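PDB 4NOB: polymeric immunoglobulin receptor from Mus musculus, which probably binds polymeric immunoglobulins such as dimeric IgA and carries them across epithelia, its first V-type immunoglobulin domain being present here. Local coordinates for residues Asp30-Trp41 / Leu70-Ile81; Leu86-Lys95 / Phe107-Gln115. All coordinates share one frame; numbering follows the deposited sequence.

Interaction 1. Residues Asp30-Trp41 / Leu70-Ile81. With NAG (2-acetamido-2-deoxy-beta-D-glucopyranose), chain B; EDO (1,2-ethanediol), chain D.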
loop_
_atom_site.group_PDB
_atom_site.type_symbol
_atom_site.label_atom_id
_atom_site.label_comp_id
_atom_site.label_asym_id
_atom_site.label_seq_id
_atom_site.Cartn_x
_atom_site.Cartn_y
_atom_site.Cartn_z
ATOM N N ASP A 30 3.405 -16.540 8.314
ATOM C CA ASP A 30 4.211 -16.603 9.517
ATOM C C ASP A 30 5.481 -17.395 9.276
ATOM O O ASP A 30 5.546 -18.608 9.596
ATOM C CB ASP A 30 3.303 -17.286 10.556
ATOM C CG ASP A 30 3.937 -17.539 11.924
ATOM O OD1 ASP A 30 5.080 -17.153 12.212
ATOM O OD2 ASP A 30 3.169 -18.266 12.669
ATOM N N THR A 31 6.450 -16.762 8.666
ATOM C CA THR A 31 7.796 -17.291 8.495
ATOM C C THR A 31 8.830 -16.237 8.707
ATOM O O THR A 31 8.569 -15.026 8.514
ATOM C CB THR A 31 8.032 -17.953 7.114
ATOM O OG1 THR A 31 8.301 -17.000 6.083
ATOM C CG2 THR A 31 6.944 -18.968 6.754
ATOM N N SER A 32 10.039 -16.628 9.122
ATOM C CA SER A 32 11.115 -15.678 9.313
ATOM C C SER A 32 11.452 -14.964 8.011
ATOM O O SER A 32 11.665 -13.772 8.028
ATOM C CB SER A 32 12.366 -16.388 9.889
ATOM O OG SER A 32 13.503 -15.516 10.043
ATOM N N VAL A 33 11.541 -15.707 6.917
ATOM C CA VAL A 33 11.877 -15.108 5.606
ATOM C C VAL A 33 10.901 -13.991 5.304
ATOM O O VAL A 33 11.317 -12.879 4.902
ATOM C CB VAL A 33 11.791 -16.133 4.485
ATOM C CG1 VAL A 33 11.809 -15.498 3.130
ATOM C CG2 VAL A 33 12.973 -17.091 4.636
ATOM N N ASN A 34 9.607 -14.207 5.564
ATOM C CA ASN A 34 8.624 -13.158 5.222
ATOM C C ASN A 34 8.722 -12.004 6.176
ATOM O O ASN A 34 8.616 -10.814 5.822
ATOM C CB ASN A 34 7.225 -13.694 5.228
ATOM C CG ASN A 34 6.992 -14.631 4.076
ATOM O OD1 ASN A 34 7.627 -14.458 3.040
ATOM N ND2 ASN A 34 6.269 -15.671 4.268
ATOM N N ARG A 35 8.927 -12.240 7.471
ATOM C CA ARG A 35 9.076 -11.142 8.372
ATOM C C ARG A 35 10.194 -10.171 8.030
ATOM O O ARG A 35 10.105 -8.931 8.255
ATOM C CB ARG A 35 9.257 -11.637 9.850
ATOM C CG ARG A 35 7.966 -12.096 10.541
ATOM C CD ARG A 35 8.203 -12.527 11.968
ATOM N NE ARG A 35 8.858 -13.815 12.057
ATOM C CZ ARG A 35 8.227 -14.970 12.040
ATOM N NH1 ARG A 35 6.926 -15.033 11.859
ATOM N NH2 ARG A 35 8.868 -16.115 12.168
ATOM N N HIS A 36 11.335 -10.723 7.503
ATOM C CA HIS A 36 12.512 -9.928 7.242
ATOM C C HIS A 36 12.700 -9.489 5.806
ATOM O O HIS A 36 13.569 -8.649 5.591
ATOM C CB HIS A 36 13.749 -10.721 7.689
ATOM C CG HIS A 36 13.694 -11.069 9.143
ATOM N ND1 HIS A 36 13.768 -10.097 10.128
ATOM C CD2 HIS A 36 13.405 -12.223 9.788
ATOM C CE1 HIS A 36 13.617 -10.664 11.322
ATOM N NE2 HIS A 36 13.398 -11.959 11.136
ATOM N N THR A 37 11.867 -9.901 4.880
ATOM C CA THR A 37 12.024 -9.587 3.466
ATOM C C THR A 37 11.563 -8.185 3.184
ATOM O O THR A 37 10.836 -7.559 3.997
ATOM C CB THR A 37 11.373 -10.601 2.587
ATOM O OG1 THR A 37 11.964 -10.498 1.259
ATOM C CG2 THR A 37 9.895 -10.517 2.526
ATOM N N ARG A 38 11.902 -7.674 2.004
ATOM C CA ARG A 38 11.410 -6.361 1.536
ATOM C C ARG A 38 9.874 -6.359 1.461
ATOM O O ARG A 38 9.247 -7.306 0.971
ATOM C CB ARG A 38 12.000 -6.051 0.167
ATOM C CG ARG A 38 11.473 -4.819 -0.500
ATOM C CD ARG A 38 12.180 -4.610 -1.807
ATOM N NE ARG A 38 11.656 -3.454 -2.599
ATOM C CZ ARG A 38 10.720 -3.535 -3.539
ATOM N NH1 ARG A 38 10.199 -4.665 -3.993
ATOM N NH2 ARG A 38 10.404 -2.392 -4.147
ATOM N N LYS A 39 9.267 -5.302 1.982
ATOM C CA LYS A 39 7.873 -5.016 1.804
ATOM C C LYS A 39 7.727 -3.840 0.896
ATOM O O LYS A 39 8.507 -2.879 0.926
ATOM C CB LYS A 39 7.238 -4.626 3.139
ATOM C CG LYS A 39 7.597 -5.436 4.350
ATOM C CD LYS A 39 7.271 -6.879 4.310
ATOM C CE LYS A 39 7.557 -7.723 5.527
ATOM N NZ LYS A 39 8.966 -7.616 5.946
ATOM N N TYR A 40 6.630 -3.823 0.119
ATOM C CA TYR A 40 6.396 -2.693 -0.814
ATOM C C TYR A 40 4.928 -2.381 -0.989
ATOM O O TYR A 40 4.058 -3.221 -0.785
ATOM C CB TYR A 40 7.064 -2.952 -2.187
ATOM C CG TYR A 40 6.523 -4.118 -2.928
ATOM C CD1 TYR A 40 5.344 -4.038 -3.681
ATOM C CD2 TYR A 40 7.101 -5.378 -2.859
ATOM C CE1 TYR A 40 4.832 -5.143 -4.319
ATOM C CE2 TYR A 40 6.554 -6.456 -3.491
ATOM C CZ TYR A 40 5.395 -6.343 -4.220
ATOM O OH TYR A 40 4.854 -7.412 -4.950
ATOM N N TRP A 41 4.695 -1.170 -1.482
ATOM C CA TRP A 41 3.422 -0.669 -1.935
ATOM C C TRP A 41 3.738 -0.073 -3.311
ATOM O O TRP A 41 4.565 0.807 -3.433
ATOM C CB TRP A 41 2.872 0.362 -0.994
ATOM C CG TRP A 41 1.653 1.112 -1.393
ATOM C CD1 TRP A 41 1.615 2.433 -1.750
ATOM C CD2 TRP A 41 0.291 0.641 -1.444
ATOM N NE1 TRP A 41 0.334 2.833 -2.045
ATOM C CE2 TRP A 41 -0.510 1.749 -1.802
ATOM C CE3 TRP A 41 -0.322 -0.589 -1.196
ATOM C CZ2 TRP A 41 -1.896 1.679 -1.902
ATOM C CZ3 TRP A 41 -1.687 -0.648 -1.295
ATOM C CH2 TRP A 41 -2.450 0.483 -1.637
ATOM N N LEU A 70 5.486 3.260 5.707
ATOM C CA LEU A 70 5.284 1.812 5.614
ATOM C C LEU A 70 5.923 1.265 6.879
ATOM O O LEU A 70 7.131 1.441 7.090
ATOM C CB LEU A 70 5.808 1.215 4.339
ATOM C CG LEU A 70 5.499 -0.258 4.091
ATOM C CD1 LEU A 70 5.743 -0.589 2.658
ATOM C CD2 LEU A 70 6.364 -1.212 4.937
ATOM N N ILE A 71 5.169 0.607 7.755
ATOM C CA ILE A 71 5.686 0.096 9.001
ATOM C C ILE A 71 5.510 -1.420 9.042
ATOM O O ILE A 71 4.358 -1.905 8.898
ATOM C CB ILE A 71 4.922 0.638 10.217
ATOM C CG1 ILE A 71 4.793 2.162 10.176
ATOM C CG2 ILE A 71 5.605 0.171 11.501
ATOM C CD1 ILE A 71 3.867 2.794 11.214
ATOM N N ASN A 72 6.591 -2.131 9.161
ATOM C CA ASN A 72 6.587 -3.565 9.344
ATOM C C ASN A 72 6.341 -3.868 10.776
ATOM O O ASN A 72 6.983 -3.346 11.675
ATOM C CB ASN A 72 7.824 -4.270 8.820
ATOM C CG ASN A 72 7.705 -5.807 8.837
ATOM O OD1 ASN A 72 6.675 -6.333 8.511
ATOM N ND2 ASN A 72 8.792 -6.476 9.212
ATOM N N PHE A 73 5.440 -4.829 11.032
ATOM C CA PHE A 73 5.143 -5.347 12.368
ATOM C C PHE A 73 5.429 -6.857 12.399
ATOM O O PHE A 73 4.473 -7.672 12.312
ATOM C CB PHE A 73 3.693 -5.036 12.774
ATOM C CG PHE A 73 3.386 -3.606 12.992
ATOM C CD1 PHE A 73 3.919 -2.945 14.082
ATOM C CD2 PHE A 73 2.499 -2.948 12.150
ATOM C CE1 PHE A 73 3.626 -1.624 14.332
ATOM C CE2 PHE A 73 2.222 -1.615 12.434
ATOM C CZ PHE A 73 2.825 -0.969 13.492
ATOM N N PRO A 74 6.675 -7.269 12.497
ATOM C CA PRO A 74 6.968 -8.680 12.519
ATOM C C PRO A 74 6.299 -9.390 13.664
ATOM O O PRO A 74 5.974 -10.589 13.517
ATOM C CB PRO A 74 8.464 -8.734 12.570
ATOM C CG PRO A 74 8.847 -7.391 13.032
ATOM C CD PRO A 74 7.879 -6.432 12.602
ATOM N N GLU A 75 5.993 -8.683 14.730
ATOM C CA GLU A 75 5.386 -9.277 15.938
ATOM C C GLU A 75 4.009 -9.830 15.680
ATOM O O GLU A 75 3.572 -10.698 16.409
ATOM C CB GLU A 75 5.337 -8.279 17.058
ATOM C CG GLU A 75 4.588 -7.023 16.771
ATOM C CD GLU A 75 5.500 -5.854 16.400
ATOM O OE1 GLU A 75 6.354 -5.954 15.472
ATOM O OE2 GLU A 75 5.340 -4.800 17.101
ATOM N N ASN A 76 3.326 -9.438 14.587
ATOM C CA ASN A 76 2.076 -10.036 14.222
ATOM C C ASN A 76 1.944 -10.379 12.746
ATOM O O ASN A 76 0.862 -10.607 12.236
ATOM C CB ASN A 76 0.867 -9.260 14.711
ATOM C CG ASN A 76 0.876 -7.841 14.244
ATOM O OD1 ASN A 76 1.403 -7.515 13.227
ATOM N ND2 ASN A 76 0.165 -6.978 15.006
ATOM N N ASN A 77 3.104 -10.424 12.078
ATOM C CA ASN A 77 3.163 -10.819 10.674
ATOM C C ASN A 77 2.315 -9.932 9.758
ATOM O O ASN A 77 1.592 -10.424 8.884
ATOM C CB ASN A 77 2.849 -12.304 10.499
ATOM C CG ASN A 77 3.737 -13.131 11.355
ATOM O OD1 ASN A 77 4.968 -12.990 11.271
ATOM N ND2 ASN A 77 3.180 -14.055 12.102
ATOM N N THR A 78 2.368 -8.625 9.974
ATOM C CA THR A 78 1.721 -7.675 9.128
ATOM C C THR A 78 2.647 -6.519 8.805
ATOM O O THR A 78 3.650 -6.318 9.469
ATOM C CB THR A 78 0.455 -7.043 9.777
ATOM O OG1 THR A 78 0.775 -6.209 10.891
ATOM C CG2 THR A 78 -0.496 -8.137 10.215
ATOM N N PHE A 79 2.256 -5.749 7.809
ATOM C CA PHE A 79 2.801 -4.381 7.647
ATOM C C PHE A 79 1.692 -3.428 7.266
ATOM O O PHE A 79 0.619 -3.859 6.828
ATOM C CB PHE A 79 3.959 -4.313 6.589
ATOM C CG PHE A 79 3.625 -4.661 5.153
ATOM C CD1 PHE A 79 3.501 -5.989 4.771
ATOM C CD2 PHE A 79 3.533 -3.642 4.159
ATOM C CE1 PHE A 79 3.199 -6.303 3.443
ATOM C CE2 PHE A 79 3.283 -4.011 2.863
ATOM C CZ PHE A 79 3.166 -5.290 2.521
ATOM N N VAL A 80 1.919 -2.154 7.544
ATOM C CA VAL A 80 0.907 -1.111 7.356
ATOM C C VAL A 80 1.455 -0.031 6.417
ATOM O O VAL A 80 2.626 0.356 6.568
ATOM C CB VAL A 80 0.437 -0.550 8.665
ATOM C CG1 VAL A 80 -0.629 0.473 8.487
ATOM C CG2 VAL A 80 -0.038 -1.632 9.572
ATOM N N ILE A 81 0.606 0.389 5.485
ATOM C CA ILE A 81 0.911 1.518 4.648
ATOM C C ILE A 81 -0.020 2.635 5.015
ATOM O O ILE A 81 -1.236 2.523 4.907
ATOM C CB ILE A 81 0.720 1.135 3.156
ATOM C CG1 ILE A 81 1.527 -0.089 2.763
ATOM C CG2 ILE A 81 1.099 2.297 2.283
ATOM C CD1 ILE A 81 0.715 -1.286 2.423
HETATM C C1 NAG B . 0.078 -5.564 14.812
HETATM C C2 NAG B . -1.349 -5.058 14.950
HETATM C C3 NAG B . -1.396 -3.528 15.064
HETATM C C4 NAG B . -0.484 -3.099 16.178
HETATM C C5 NAG B . 0.893 -3.665 15.849
HETATM C C6 NAG B . 1.924 -3.263 16.936
HETATM C C7 NAG B . -3.114 -6.339 13.786
HETATM C C8 NAG B . -3.799 -6.660 12.459
HETATM N N2 NAG B . -2.065 -5.500 13.748
HETATM O O3 NAG B . -2.745 -3.153 15.413
HETATM O O4 NAG B . -0.379 -1.642 16.285
HETATM O O5 NAG B . 0.835 -5.077 15.897
HETATM O O6 NAG B . 1.440 -3.689 18.238
HETATM O O7 NAG B . -3.463 -6.922 14.827
HETATM C C1 EDO D . -2.767 -9.926 13.419
HETATM O O1 EDO D . -2.695 -10.127 14.843
HETATM C C2 EDO D . -2.619 -11.220 12.613
HETATM O O2 EDO D . -1.435 -11.875 12.957
#
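The CDR1-like loop of this V-set domain, with its short helix 32-36, docks on the hairpin of strands 68-73 and 78-83, where Arg35 meets Asn77. Arg35 NH1 donates to Asn77 OD1 at 2.9 Å, the oxygen lying in the guanidinium plane. The same nitrogen forms a salt bridge with Asp30 OD1 (2.8 Å), met on the anti side of the carboxylate, so two oxygens restrict rotation of the guanidinium. A bend at chi3 (-74°) brings it there while Arg35 CD rests against Pro74 CB.

Arg35 O takes two donors: Asn72 ND2 arrives in its carbonyl plane at 2.9 Å, and Lys39 NZ from above that plane. NZ also donates to Thr37 O at 2.7 Å, while Asn72 OD1 is bonded to Tyr28 OH. Here the two sheets of the immunoglobulin sandwich face each other: the axes of strands 39-41 and 78-81 pass 8.6 Å apart, a separation bridged by side chains. Lys39 lays its aliphatic chain over Phe79 in a CH-pi contact, CB standing 3.9 Å from the ring centroid and 9° off the normal. Deeper in, Ile81 CG2 sits 4.0 Å from the centroid of the five-membered ring of Trp41, over its face, and the indole NE1 is bonded to Tyr64 OH. On the hairpin's other side, the N-acetylglucosamine attached to Asn76 ND2 places its C5 over one face of Phe73.

Interaction 2. Residues Leu86-Lys95 / Phe107-Gln115; sequences LTQDDTGSYK and FDVSLEVSQ. With MG (magnesium ion), chain C; EDO (1,2-ethanediol), chain E.
Thr91 OG1 is held from two directions, accepting from Val113 N at 3.0 Å (164° at the hydrogen) and donating to Gln88 O. Thr91 CG2 lies anti to the backbone N (chi1 of OG1 -62°), which turns the hydroxyl to strand 107-114 and brings the methyl beside Glu112 OE1. A valine here would probably leave Val113 N without its acceptor and Gln88 O with the backbone N of the same residue as its remaining donor within this contact.

This is the start of the hairpin 92-98/105-114 of the V-set fold, and it contains a tyrosine corner: Tyr94 OH donates to Asp90 O at 2.6 Å, that oxygen lying in the plane of the ring. Strand pairing is antiparallel, with reciprocal backbone bonds of 2.9 Å between Gly92 N and Leu111 O and the same in reverse; Tyr94 and Val109 repeat the pattern. On the buried face Tyr94 CE1 packs on Leu111 CB at 3.9 Å. Val113 CG1 presses on Thr87 O (3.2 Å) and on Leu86 CB. Asp90 is fixed at both oxygens: OD2 accepts from Thr87 N, and OD1 forms a salt bridge with Arg67.

The opposite face is wetter. Lys95 and Asp108 run side by side as a salt bridge whose modelled length is doubtfully short, and water 3 joins NZ to OD2; water 2 links Ser93 OG with Ser110 OG. Glu112 OE2 binds magnesium at 2.1 Å, and water 1 on that ion donates to Val113 O at 2.8 Å.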
loop_
_atom_site.group_PDB
_atom_site.type_symbol
_atom_site.label_atom_id
_atom_site.label_comp_id
_atom_site.label_asym_id
_atom_site.label_seq_id
_atom_site.Cartn_x
_atom_site.Cartn_y
_atom_site.Cartn_z
ATOM N N LEU A 86 -4.876 12.614 0.951
ATOM C CA LEU A 86 -5.341 11.984 -0.273
ATOM C C LEU A 86 -6.009 12.963 -1.165
ATOM O O LEU A 86 -6.680 13.907 -0.698
ATOM C CB LEU A 86 -6.241 10.815 0.042
ATOM C CG LEU A 86 -5.585 9.648 0.743
ATOM C CD1 LEU A 86 -6.580 8.684 1.229
ATOM C CD2 LEU A 86 -4.620 8.870 -0.185
ATOM N N THR A 87 -5.857 12.770 -2.439
ATOM C CA THR A 87 -6.699 13.480 -3.413
ATOM C C THR A 87 -7.256 12.481 -4.409
ATOM O O THR A 87 -6.930 11.277 -4.475
ATOM C CB THR A 87 -5.953 14.579 -4.178
ATOM O OG1 THR A 87 -5.174 13.985 -5.219
ATOM C CG2 THR A 87 -5.138 15.409 -3.246
ATOM N N GLN A 88 -8.202 12.947 -5.271
ATOM C CA GLN A 88 -8.709 12.122 -6.312
ATOM C C GLN A 88 -7.636 11.495 -7.190
ATOM O O GLN A 88 -7.821 10.406 -7.725
ATOM C CB GLN A 88 -9.742 12.823 -7.157
ATOM C CG GLN A 88 -10.963 13.322 -6.458
ATOM C CD GLN A 88 -11.816 14.082 -7.409
ATOM O OE1 GLN A 88 -11.525 15.342 -7.617
ATOM N NE2 GLN A 88 -12.812 13.506 -7.879
ATOM N N ASP A 89 -6.500 12.160 -7.331
ATOM C CA ASP A 89 -5.394 11.651 -8.148
ATOM C C ASP A 89 -4.721 10.371 -7.547
ATOM O O ASP A 89 -4.037 9.635 -8.255
ATOM C CB ASP A 89 -4.366 12.749 -8.447
ATOM C CG ASP A 89 -4.939 13.866 -9.276
ATOM O OD1 ASP A 89 -5.963 13.690 -9.915
ATOM O OD2 ASP A 89 -4.274 14.916 -9.251
ATOM N N ASP A 90 -4.987 10.092 -6.300
ATOM C CA ASP A 90 -4.557 8.821 -5.632
ATOM C C ASP A 90 -5.437 7.630 -6.013
ATOM O O ASP A 90 -5.038 6.479 -5.789
ATOM C CB ASP A 90 -4.517 8.974 -4.159
ATOM C CG ASP A 90 -3.406 9.905 -3.692
ATOM O OD1 ASP A 90 -2.206 9.576 -4.017
ATOM O OD2 ASP A 90 -3.662 10.953 -3.061
ATOM N N THR A 91 -6.594 7.843 -6.619
ATOM C CA THR A 91 -7.441 6.721 -7.092
ATOM C C THR A 91 -6.621 5.868 -8.016
ATOM O O THR A 91 -5.994 6.391 -8.895
ATOM C CB THR A 91 -8.697 7.277 -7.803
ATOM O OG1 THR A 91 -9.465 8.044 -6.838
ATOM C CG2 THR A 91 -9.487 6.225 -8.400
ATOM N N GLY A 92 -6.710 4.588 -7.824
ATOM C CA GLY A 92 -5.965 3.691 -8.719
ATOM C C GLY A 92 -6.002 2.271 -8.171
ATOM O O GLY A 92 -6.638 1.916 -7.190
ATOM N N SER A 93 -5.230 1.471 -8.885
ATOM C CA SER A 93 -5.029 0.017 -8.643
ATOM C C SER A 93 -3.598 -0.147 -8.141
ATOM O O SER A 93 -2.662 0.314 -8.763
ATOM C CB SER A 93 -5.197 -0.778 -9.938
ATOM O OG SER A 93 -6.532 -0.655 -10.395
ATOM N N TYR A 94 -3.495 -0.721 -6.951
ATOM C CA TYR A 94 -2.234 -0.890 -6.210
ATOM C C TYR A 94 -2.001 -2.324 -5.810
ATOM O O TYR A 94 -2.907 -3.167 -5.826
ATOM C CB TYR A 94 -2.266 0.021 -4.956
ATOM C CG TYR A 94 -2.374 1.489 -5.246
ATOM C CD1 TYR A 94 -3.586 2.079 -5.489
ATOM C CD2 TYR A 94 -1.267 2.280 -5.225
ATOM C CE1 TYR A 94 -3.676 3.446 -5.790
ATOM C CE2 TYR A 94 -1.347 3.661 -5.461
ATOM C CZ TYR A 94 -2.560 4.239 -5.722
ATOM O OH TYR A 94 -2.632 5.615 -5.909
ATOM N N LYS A 95 -0.763 -2.582 -5.345
ATOM C CA LYS A 95 -0.451 -3.840 -4.702
ATOM C C LYS A 95 0.354 -3.610 -3.416
ATOM O O LYS A 95 1.189 -2.704 -3.420
ATOM C CB LYS A 95 0.336 -4.805 -5.626
ATOM C CG LYS A 95 -0.370 -5.222 -6.867
ATOM C CD LYS A 95 0.538 -6.143 -7.655
ATOM C CE LYS A 95 0.002 -6.360 -9.052
ATOM N NZ LYS A 95 -1.284 -7.113 -9.088
ATOM N N PHE A 107 -0.853 -8.676 -3.071
ATOM C CA PHE A 107 -2.270 -8.560 -2.928
ATOM C C PHE A 107 -2.740 -7.277 -3.567
ATOM O O PHE A 107 -2.111 -6.230 -3.339
ATOM C CB PHE A 107 -2.685 -8.657 -1.472
ATOM C CG PHE A 107 -4.151 -8.527 -1.259
ATOM C CD1 PHE A 107 -5.003 -9.655 -1.254
ATOM C CD2 PHE A 107 -4.735 -7.290 -1.003
ATOM C CE1 PHE A 107 -6.335 -9.491 -1.045
ATOM C CE2 PHE A 107 -6.068 -7.168 -0.858
ATOM C CZ PHE A 107 -6.886 -8.270 -0.829
ATOM N N ASP A 108 -3.808 -7.335 -4.369
ATOM C CA ASP A 108 -4.330 -6.164 -5.140
ATOM C C ASP A 108 -5.308 -5.384 -4.248
ATOM O O ASP A 108 -6.277 -5.937 -3.728
ATOM C CB ASP A 108 -5.056 -6.635 -6.372
ATOM C CG ASP A 108 -4.142 -7.285 -7.372
ATOM O OD1 ASP A 108 -2.904 -7.325 -7.297
ATOM O OD2 ASP A 108 -4.786 -7.904 -8.276
ATOM N N VAL A 109 -5.066 -4.081 -4.195
ATOM C CA VAL A 109 -5.881 -3.124 -3.459
ATOM C C VAL A 109 -6.401 -2.074 -4.439
ATOM O O VAL A 109 -5.588 -1.412 -5.143
ATOM C CB VAL A 109 -5.052 -2.484 -2.358
ATOM C CG1 VAL A 109 -5.891 -1.438 -1.629
ATOM C CG2 VAL A 109 -4.496 -3.491 -1.394
ATOM N N SER A 110 -7.713 -1.841 -4.501
ATOM C CA SER A 110 -8.260 -0.786 -5.294
ATOM C C SER A 110 -8.541 0.387 -4.347
ATOM O O SER A 110 -9.225 0.269 -3.326
ATOM C CB SER A 110 -9.552 -1.283 -5.856
ATOM O OG SER A 110 -10.322 -0.240 -6.445
ATOM N N LEU A 111 -7.905 1.535 -4.633
ATOM C CA LEU A 111 -8.096 2.703 -3.775
ATOM C C LEU A 111 -8.979 3.689 -4.559
ATOM O O LEU A 111 -8.619 4.085 -5.676
ATOM C CB LEU A 111 -6.733 3.324 -3.448
ATOM C CG LEU A 111 -6.728 4.613 -2.659
ATOM C CD1 LEU A 111 -7.430 4.479 -1.329
ATOM C CD2 LEU A 111 -5.284 5.132 -2.522
ATOM N N GLU A 112 -10.081 4.103 -3.956
ATOM C CA GLU A 112 -10.956 5.091 -4.548
ATOM C C GLU A 112 -10.968 6.303 -3.642
ATOM O O GLU A 112 -11.371 6.192 -2.478
ATOM C CB GLU A 112 -12.405 4.610 -4.729
ATOM C CG GLU A 112 -13.360 5.786 -5.059
ATOM C CD GLU A 112 -13.161 6.498 -6.431
ATOM O OE1 GLU A 112 -12.572 5.893 -7.368
ATOM O OE2 GLU A 112 -13.659 7.680 -6.567
ATOM N N VAL A 113 -10.582 7.435 -4.148
ATOM C CA VAL A 113 -10.647 8.666 -3.388
ATOM C C VAL A 113 -11.666 9.592 -4.109
ATOM O O VAL A 113 -11.410 10.069 -5.190
ATOM C CB VAL A 113 -9.302 9.376 -3.259
ATOM C CG1 VAL A 113 -9.400 10.651 -2.462
ATOM C CG2 VAL A 113 -8.262 8.472 -2.651
ATOM N N SER A 114 -12.783 9.812 -3.431
ATOM C CA SER A 114 -13.832 10.613 -4.043
ATOM C C SER A 114 -13.792 12.067 -3.589
ATOM O O SER A 114 -13.109 12.464 -2.616
ATOM C CB SER A 114 -15.129 10.054 -3.662
ATOM O OG SER A 114 -15.211 8.682 -4.082
ATOM N N GLN A 115 -14.465 12.914 -4.366
ATOM C CA GLN A 115 -14.524 14.322 -4.094
ATOM C C GLN A 115 -15.236 14.486 -2.739
ATOM O O GLN A 115 -16.054 13.700 -2.302
ATOM C CB GLN A 115 -15.284 15.013 -5.243
ATOM C CG GLN A 115 -16.765 14.703 -5.312
ATOM C CD GLN A 115 -17.336 15.014 -6.655
ATOM O OE1 GLN A 115 -18.067 16.020 -6.851
ATOM N NE2 GLN A 115 -17.056 14.154 -7.551
HETATM MG MG MG C . -13.896 8.926 -8.274
HETATM C C1 EDO E . 0.384 9.184 -6.315
HETATM O O1 EDO E . -0.939 9.330 -6.875
HETATM C C2 EDO E . 0.753 7.765 -6.435
HETATM O O2 EDO E . 0.846 7.380 -7.812
HETATM O O HOH W 1 -12.733 10.354 -7.624
HETATM O O HOH W 2 -8.710 -0.637 -8.842
HETATM O O HOH W 3 -2.980 -8.353 -10.549
HETATM O O HOH W 4 -12.553 7.883 -9.306
HETATM O O HOH W 5 -15.496 9.666 -7.115
HETATM O O HOH W 6 -15.472 7.602 -8.863
#

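In the fold
Interaction 1 joins the two sheets of the sandwich face to face, whereas interaction 2 joins neighbouring strands within one sheet; their centres lie about 22 Å apart on opposite sides of the chain's centre. Backbone pairing therefore dominates 86-95/107-115, while 30-41/70-81 depends on side chains, from a polar outer loop to an aromatic interior. Both combine buried and surface parts, interaction 1 bearing the glycan and interaction 2 the magnesium. They meet in the core where strands 39-44 and 92-98 adjoin: Trp41 CH2 touches Tyr94 CB at 3.4 Å, the two rings are nearly parallel (about 5°), and Val109 packs against the same indole.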